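Local coordinates for probable transcriptional regulator, TetR family protein (Rhodococcus sp., PDB 3BJB) that probably binds DNA at regulatory regions through a helix-turn-helix domain and controls transcription, as TetR-family regulators do, at residues 30-35 with 114-119; 43-48 with 64-69. All blocks are in the same frame, centred on the assembly; numbering follows the deposited sequence.

Contact 1: 30-35 with 114-119; sequences AAIELA and PALSTA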
ATOM      1  N   ALA B  30     -22.135 -11.300  -3.200  1.00 58.29           N
ATOM      2  CA  ALA B  30     -21.623 -11.946  -4.400  1.00 57.05           C
ATOM      3  C   ALA B  30     -20.225 -11.489  -4.753  1.00 56.77           C
ATOM      4  O   ALA B  30     -19.405 -12.290  -5.210  1.00 56.49           O
ATOM      5  CB  ALA B  30     -22.545 -11.689  -5.557  1.00 57.73           C
ATOM      6  N   ALA B  31     -19.960 -10.199  -4.546  1.00 56.55           N
ATOM      7  CA  ALA B  31     -18.664  -9.628  -4.816  1.00 55.89           C
ATOM      8  C   ALA B  31     -17.652 -10.375  -3.953  1.00 57.31           C
ATOM      9  O   ALA B  31     -16.635 -10.892  -4.489  1.00 56.90           O
ATOM     10  CB  ALA B  31     -18.669  -8.159  -4.554  1.00 55.22           C
ATOM     11  N   ILE B  32     -17.986 -10.513  -2.659  1.00 57.70           N
ATOM     12  CA  ILE B  32     -17.157 -11.236  -1.681  1.00 58.59           C
ATOM     13  C   ILE B  32     -16.799 -12.687  -2.085  1.00 60.31           C
ATOM     14  O   ILE B  32     -15.614 -13.059  -2.034  1.00 61.56           O
ATOM     15  CB  ILE B  32     -17.758 -11.172  -0.246  1.00 58.72           C
ATOM     16  CG1 ILE B  32     -17.645  -9.754   0.310  1.00 57.66           C
ATOM     17  CG2 ILE B  32     -17.062 -12.175   0.707  1.00 58.06           C
ATOM     18  CD1 ILE B  32     -18.698  -9.435   1.333  1.00 59.07           C
ATOM     19  N   GLU B  33     -17.791 -13.477  -2.498  1.00 60.52           N
ATOM     20  CA  GLU B  33     -17.565 -14.839  -3.014  1.00 62.28           C
ATOM     21  C   GLU B  33     -16.676 -14.899  -4.248  1.00 62.94           C
ATOM     22  O   GLU B  33     -15.853 -15.809  -4.391  1.00 63.85           O
ATOM     23  CB  GLU B  33     -18.869 -15.522  -3.435  1.00 63.27           C
ATOM     24  CG  GLU B  33     -20.123 -15.044  -2.772  1.00 64.31           C
ATOM     25  CD  GLU B  33     -21.165 -16.128  -2.770  1.00 65.94           C
ATOM     26  OE1 GLU B  33     -21.934 -16.227  -3.763  1.00 67.14           O
ATOM     27  OE2 GLU B  33     -21.188 -16.908  -1.792  1.00 65.93           O
ATOM     28  N   LEU B  34     -16.856 -13.962  -5.167  1.00 62.36           N
ATOM     29  CA  LEU B  34     -16.025 -14.004  -6.364  1.00 62.55           C
ATOM     30  C   LEU B  34     -14.582 -13.632  -6.073  1.00 62.66           C
ATOM     31  O   LEU B  34     -13.656 -14.285  -6.556  1.00 63.12           O
ATOM     32  CB  LEU B  34     -16.644 -13.208  -7.503  1.00 61.76           C
ATOM     33  CG  LEU B  34     -17.703 -14.127  -8.129  1.00 61.99           C
ATOM     34  CD1 LEU B  34     -19.144 -13.533  -8.171  1.00 61.57           C
ATOM     35  CD2 LEU B  34     -17.218 -14.608  -9.483  1.00 62.02           C
ATOM     36  N   ALA B  35     -14.388 -12.619  -5.239  1.00 63.32           N
ATOM     37  CA  ALA B  35     -13.049 -12.228  -4.860  1.00 63.89           C
ATOM     38  C   ALA B  35     -12.467 -13.304  -3.976  1.00 64.91           C
ATOM     39  O   ALA B  35     -11.253 -13.403  -3.883  1.00 64.18           O
ATOM     40  CB  ALA B  35     -13.054 -10.901  -4.155  1.00 64.72           C
ATOM     41  N   PRO B 114      -6.977 -14.305   2.016  1.00 63.55           N
ATOM     42  CA  PRO B 114      -5.968 -13.475   1.399  1.00 62.11           C
ATOM     43  C   PRO B 114      -6.526 -12.958   0.119  1.00 61.39           C
ATOM     44  O   PRO B 114      -6.390 -11.760  -0.196  1.00 63.04           O
ATOM     45  CB  PRO B 114      -4.809 -14.455   1.124  1.00 62.91           C
ATOM     46  CG  PRO B 114      -5.091 -15.649   2.011  1.00 64.07           C
ATOM     47  CD  PRO B 114      -6.575 -15.727   2.030  1.00 63.57           C
ATOM     48  N   ALA B 115      -7.197 -13.833  -0.612  1.00 60.14           N
ATOM     49  CA  ALA B 115      -7.593 -13.488  -1.952  1.00 59.43           C
ATOM     50  C   ALA B 115      -8.558 -12.285  -1.918  1.00 58.64           C
ATOM     51  O   ALA B 115      -8.295 -11.262  -2.550  1.00 59.02           O
ATOM     52  CB  ALA B 115      -8.162 -14.725  -2.686  1.00 61.39           C
ATOM     53  N   LEU B 116      -9.612 -12.381  -1.106  1.00 57.41           N
ATOM     54  CA  LEU B 116     -10.544 -11.252  -0.843  1.00 55.54           C
ATOM     55  C   LEU B 116      -9.890  -9.984  -0.314  1.00 53.19           C
ATOM     56  O   LEU B 116     -10.162  -8.895  -0.782  1.00 52.68           O
ATOM     57  CB  LEU B 116     -11.603 -11.676   0.167  1.00 55.04           C
ATOM     58  CG  LEU B 116     -12.597 -10.621   0.645  1.00 56.27           C
ATOM     59  CD1 LEU B 116     -13.452 -10.109  -0.517  1.00 54.86           C
ATOM     60  CD2 LEU B 116     -13.477 -11.237   1.771  1.00 56.37           C
ATOM     61  N   SER B 117      -9.057 -10.135   0.696  1.00 52.71           N
ATOM     62  CA  SER B 117      -8.291  -9.012   1.240  1.00 52.99           C
ATOM     63  C   SER B 117      -7.415  -8.285   0.231  1.00 54.64           C
ATOM     64  O   SER B 117      -7.418  -7.053   0.160  1.00 54.73           O
ATOM     65  CB  SER B 117      -7.453  -9.508   2.411  1.00 52.82           C
ATOM     66  OG  SER B 117      -8.364  -9.922   3.431  1.00 53.00           O
ATOM     67  N   THR B 118      -6.692  -9.049  -0.573  1.00 55.10           N
ATOM     68  CA  THR B 118      -5.941  -8.496  -1.656  1.00 56.50           C
ATOM     69  C   THR B 118      -6.825  -7.668  -2.570  1.00 58.97           C
ATOM     70  O   THR B 118      -6.461  -6.529  -2.913  1.00 63.35           O
ATOM     71  CB  THR B 118      -5.321  -9.633  -2.417  1.00 58.35           C
ATOM     72  OG1 THR B 118      -4.549 -10.422  -1.501  1.00 59.59           O
ATOM     73  CG2 THR B 118      -4.486  -9.155  -3.537  1.00 57.39           C
ATOM     74  N   ALA B 119      -7.991  -8.162  -2.972  1.00 57.95           N
ATOM     75  CA  ALA B 119      -8.846  -7.314  -3.800  1.00 58.57           C
ATOM     76  C   ALA B 119      -9.317  -6.022  -3.106  1.00 60.89           C
ATOM     77  O   ALA B 119      -9.544  -5.009  -3.781  1.00 61.02           O
ATOM     78  CB  ALA B 119     -10.030  -8.090  -4.313  1.00 59.95           C
TER

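Contact 2: 43-48 with 64-69; sequences VQMHEV and PSKTHL. With SO4 (sulfate ion), chain L.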
ATOM      1  N   VAL B  43     -12.247 -11.086 -11.678  1.00 65.28           N
ATOM      2  CA  VAL B  43     -13.587 -10.813 -11.140  1.00 63.98           C
ATOM      3  C   VAL B  43     -14.329  -9.845 -12.044  1.00 64.61           C
ATOM      4  O   VAL B  43     -13.943  -8.691 -12.184  1.00 62.93           O
ATOM      5  CB  VAL B  43     -13.559 -10.266  -9.705  1.00 62.76           C
ATOM      6  CG1 VAL B  43     -14.962  -9.995  -9.223  1.00 62.45           C
ATOM      7  CG2 VAL B  43     -12.863 -11.253  -8.770  1.00 62.05           C
ATOM      8  N   GLN B  44     -15.413 -10.307 -12.648  1.00 65.96           N
ATOM      9  CA  GLN B  44     -16.072  -9.477 -13.623  1.00 68.36           C
ATOM     10  C   GLN B  44     -17.442  -9.036 -13.225  1.00 69.14           C
ATOM     11  O   GLN B  44     -18.215  -9.786 -12.634  1.00 70.08           O
ATOM     12  CB  GLN B  44     -16.100 -10.152 -14.975  1.00 70.38           C
ATOM     13  CG  GLN B  44     -14.736 -10.137 -15.666  1.00 72.58           C
ATOM     14  CD  GLN B  44     -14.479 -11.448 -16.369  1.00 73.83           C
ATOM     15  OE1 GLN B  44     -13.416 -11.655 -16.952  1.00 75.02           O
ATOM     16  NE2 GLN B  44     -15.458 -12.352 -16.311  1.00 73.65           N
HETATM   17  N   MSE B  45     -17.737  -7.792 -13.572  1.00 69.55           N
HETATM   18  CA  MSE B  45     -18.963  -7.156 -13.159  1.00 69.65           C
HETATM   19  C   MSE B  45     -20.185  -7.962 -13.562  1.00 69.12           C
HETATM   20  O   MSE B  45     -21.154  -8.038 -12.806  1.00 68.98           O
HETATM   21  CB  MSE B  45     -19.001  -5.740 -13.709  1.00 70.95           C
HETATM   22  CG  MSE B  45     -17.908  -4.872 -13.112  1.00 72.76           C
HETATM   23 SE   MSE B  45     -18.201  -4.562 -11.178  1.00 76.16          SE
HETATM   24  CE  MSE B  45     -19.490  -3.094 -11.296  1.00 74.11           C
ATOM     25  N   HIS B  46     -20.120  -8.596 -14.728  1.00 69.15           N
ATOM     26  CA  HIS B  46     -21.261  -9.369 -15.238  1.00 70.14           C
ATOM     27  C   HIS B  46     -21.536 -10.659 -14.421  1.00 69.85           C
ATOM     28  O   HIS B  46     -22.686 -11.098 -14.322  1.00 68.46           O
ATOM     29  CB  HIS B  46     -21.149  -9.625 -16.761  1.00 69.97           C
ATOM     30  CG  HIS B  46     -20.188 -10.711 -17.126  1.00 70.55           C
ATOM     31  ND1 HIS B  46     -20.591 -12.006 -17.384  1.00 70.37           N
ATOM     32  CD2 HIS B  46     -18.838 -10.699 -17.274  1.00 71.11           C
ATOM     33  CE1 HIS B  46     -19.532 -12.747 -17.667  1.00 70.78           C
ATOM     34  NE2 HIS B  46     -18.457 -11.978 -17.611  1.00 71.05           N
ATOM     35  N   GLU B  47     -20.484 -11.239 -13.827  1.00 70.27           N
ATOM     36  CA  GLU B  47     -20.656 -12.364 -12.900  1.00 68.91           C
ATOM     37  C   GLU B  47     -21.232 -11.927 -11.519  1.00 66.90           C
ATOM     38  O   GLU B  47     -22.172 -12.553 -11.015  1.00 65.84           O
ATOM     39  CB  GLU B  47     -19.376 -13.217 -12.812  1.00 70.80           C
ATOM     40  CG  GLU B  47     -19.414 -14.393 -11.788  1.00 72.49           C
ATOM     41  CD  GLU B  47     -20.475 -15.501 -12.068  1.00 74.77           C
ATOM     42  OE1 GLU B  47     -21.382 -15.306 -12.928  1.00 75.96           O
ATOM     43  OE2 GLU B  47     -20.402 -16.579 -11.412  1.00 74.83           O
ATOM     44  N   VAL B  48     -20.701 -10.842 -10.937  1.00 64.57           N
ATOM     45  CA  VAL B  48     -21.340 -10.204  -9.756  1.00 62.43           C
ATOM     46  C   VAL B  48     -22.840  -9.922 -10.032  1.00 62.85           C
ATOM     47  O   VAL B  48     -23.698 -10.176  -9.179  1.00 63.00           O
ATOM     48  CB  VAL B  48     -20.605  -8.879  -9.264  1.00 61.30           C
ATOM     49  CG1 VAL B  48     -21.264  -8.293  -8.008  1.00 58.59           C
ATOM     50  CG2 VAL B  48     -19.101  -9.095  -8.998  1.00 59.41           C
ATOM     51  N   PRO B  64     -20.248   2.219 -10.102  1.00 62.70           N
ATOM     52  CA  PRO B  64     -19.838   2.562 -11.467  1.00 62.85           C
ATOM     53  C   PRO B  64     -18.661   1.763 -12.020  1.00 62.93           C
ATOM     54  O   PRO B  64     -18.635   1.499 -13.224  1.00 63.98           O
ATOM     55  CB  PRO B  64     -19.522   4.060 -11.369  1.00 63.53           C
ATOM     56  CG  PRO B  64     -20.460   4.548 -10.298  1.00 63.40           C
ATOM     57  CD  PRO B  64     -20.380   3.428  -9.267  1.00 63.13           C
ATOM     58  N   SER B  65     -17.694   1.382 -11.189  1.00 62.18           N
ATOM     59  CA  SER B  65     -16.740   0.384 -11.634  1.00 61.13           C
ATOM     60  C   SER B  65     -16.426  -0.615 -10.550  1.00 61.71           C
ATOM     61  O   SER B  65     -16.897  -0.512  -9.414  1.00 61.24           O
ATOM     62  CB  SER B  65     -15.448   1.001 -12.209  1.00 61.07           C
ATOM     63  OG  SER B  65     -14.714   1.709 -11.236  1.00 60.73           O
ATOM     64  N   LYS B  66     -15.585  -1.576 -10.911  1.00 61.57           N
ATOM     65  CA  LYS B  66     -15.185  -2.607  -9.994  1.00 61.10           C
ATOM     66  C   LYS B  66     -14.496  -2.051  -8.756  1.00 61.86           C
ATOM     67  O   LYS B  66     -14.772  -2.522  -7.657  1.00 62.34           O
ATOM     68  CB  LYS B  66     -14.293  -3.601 -10.712  1.00 60.06           C
ATOM     69  CG  LYS B  66     -14.182  -4.870  -9.966  1.00 60.34           C
ATOM     70  CD  LYS B  66     -13.759  -5.964 -10.872  1.00 61.78           C
ATOM     71  CE  LYS B  66     -12.270  -5.914 -11.168  1.00 60.81           C
ATOM     72  NZ  LYS B  66     -12.031  -6.698 -12.399  1.00 61.94           N
ATOM     73  N   THR B  67     -13.599  -1.073  -8.936  1.00 62.46           N
ATOM     74  CA  THR B  67     -12.879  -0.489  -7.811  1.00 63.97           C
ATOM     75  C   THR B  67     -13.874   0.197  -6.854  1.00 63.51           C
ATOM     76  O   THR B  67     -13.671   0.182  -5.629  1.00 63.08           O
ATOM     77  CB  THR B  67     -11.689   0.458  -8.220  1.00 64.93           C
ATOM     78  OG1 THR B  67     -12.164   1.434  -9.118  1.00 67.80           O
ATOM     79  CG2 THR B  67     -10.553  -0.282  -8.936  1.00 63.92           C
ATOM     80  N   HIS B  68     -14.972   0.726  -7.398  1.00 62.11           N
ATOM     81  CA  HIS B  68     -16.056   1.257  -6.550  1.00 61.87           C
ATOM     82  C   HIS B  68     -16.638   0.154  -5.682  1.00 60.13           C
ATOM     83  O   HIS B  68     -16.832   0.327  -4.477  1.00 61.40           O
ATOM     84  CB  HIS B  68     -17.231   1.834  -7.368  1.00 63.55           C
ATOM     85  CG  HIS B  68     -16.984   3.185  -7.965  1.00 64.31           C
ATOM     86  ND1 HIS B  68     -16.253   3.365  -9.124  1.00 64.40           N
ATOM     87  CD2 HIS B  68     -17.432   4.413  -7.603  1.00 64.65           C
ATOM     88  CE1 HIS B  68     -16.235   4.653  -9.430  1.00 64.64           C
ATOM     89  NE2 HIS B  68     -16.944   5.309  -8.526  1.00 64.78           N
ATOM     90  N   LEU B  69     -16.965  -0.965  -6.318  1.00 56.79           N
ATOM     91  CA  LEU B  69     -17.612  -2.062  -5.634  1.00 53.70           C
ATOM     92  C   LEU B  69     -16.740  -2.574  -4.497  1.00 53.86           C
ATOM     93  O   LEU B  69     -17.200  -2.645  -3.351  1.00 53.53           O
ATOM     94  CB  LEU B  69     -17.977  -3.161  -6.613  1.00 51.07           C
ATOM     95  CG  LEU B  69     -18.400  -4.499  -6.053  1.00 50.52           C
ATOM     96  CD1 LEU B  69     -19.807  -4.406  -5.423  1.00 50.62           C
ATOM     97  CD2 LEU B  69     -18.361  -5.498  -7.212  1.00 49.90           C
TER
HETATM   98  S   SO4 L 311     -11.359  -1.382 -12.719  0.70 90.49           S
HETATM   99  O1  SO4 L 311     -10.062  -1.567 -12.063  0.70 90.13           O
HETATM  100  O2  SO4 L 311     -12.204  -0.548 -11.857  0.70 89.57           O
HETATM  101  O3  SO4 L 311     -11.165  -0.735 -14.026  0.70 90.21           O
HETATM  102  O4  SO4 L 311     -11.973  -2.694 -12.943  0.70 89.97           O

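Contact 1: 30-35 with 114-119
Ala-115 and Leu-116, in the first turn of helix 114-126, meet Ala-35 near the end of helix 22-37, where the DNA-binding domain of this TetR-type all-helical fold packs on its C-terminal regulatory domain. The two axes come within 8.8 Å of each other at an angle of 115°, a steep crossing at which Ala-35 and Ile-32 meet Leu-116 and two alanines. The CB of Ala-115 lies 3.6 Å from Ala-35 O, so a methyl group rests on a backbone carbonyl. Leu-116 follows and uses both of its branches. With CG anti to the backbone N (chi1 176°), the side chain extends from its helix toward helix 22-37, and CD1 reaches the CB of Ala-35 at 3.7 Å. Its other methyl, CD2, is 3.9 Å from CG2 of Ile-32, the two side chains passing each other at a slant. The backbone N of Leu-116 comes near Ala-35 O but makes no hydrogen bond with it, because the angle is poor; the interface is held by apolar packing. Beyond it, Ile-32 also touches Val-73 and Ala-35 touches Phe-70, both on helix 66-86. Ala-119, one turn further along, points its CB at the same alanine and closes the contact methyl to methyl, with 4.1 Å between Ala-119 CB and Ala-35 CB.

Contact 2: 43-48 with 64-69
Lys-66 and Val-43 make the polar link between the start of helix 66-86 and the loop leading into helix 45-51, the first helix of the predicted helix-turn-helix motif. Lys-66 NZ donates to Val-43 O at 2.8 Å, in the carbonyl plane and with a C=O...N angle of 155°. The lysine leaves its helix with CG anti to the backbone N (chi1 -163°), which with an extended chi2 carries CD up to Val-43 O, and the bend at chi3 (78°) then turns CE and NZ so that NZ meets the same oxygen. A methionine in its place would probably leave the Val-43 carbonyl without this donor.

Apolar packing lies alongside. The selenomethionine at Met-45, bent at chi2 and chi3, lays its SE 3.8 Å from Lys-66 CA, while its CE sits 4.0 Å from Ser-65 C. Val-48 and Leu-69 reach toward each other tip to tip, CG2 of the valine lying 4.1 Å from CD2 of the leucine.

A third group of contacts gathers at the N-terminus of helix 66-86. Ser-65 occupies the N-cap position, and its OG shares a hydrogen bond with His-68 ND1, lying in plane at the edge of the imidazole. A sulfate, probably from the crystallisation liquor, accepts from Thr-67 N through O2 at 3.3 Å.

Helix 56-62 borders the cluster where Met-45 touches Ile-56, Leu-59 and Tyr-60, and helix 22-37 borders it through Leu-34 against Val-43 and Ala-31 against Leu-69.

How the contacts relate
Both contacts are buried, but the centre of contact 1 lies about 12 Å from the centre of the chain and that of contact 2 about 18 Å, so contact 2 sits farther from the middle. Contact 1 joins the DNA-binding domain to the regulatory one by alanine, leucine and isoleucine packing; contact 2 stays within the former and adds a lysine-to-carbonyl bond and a sulfate at a helix end to its apolar centre. Their centres are about 11 Å apart, and helix 22-37 connects them: Leu-34 CD2 packs on Glu-47 CG, and Ala-35 CA lies 4.0 Å from Val-43 CG2. Along the chain, contact 2 is nested inside the loop that contact 1 closes.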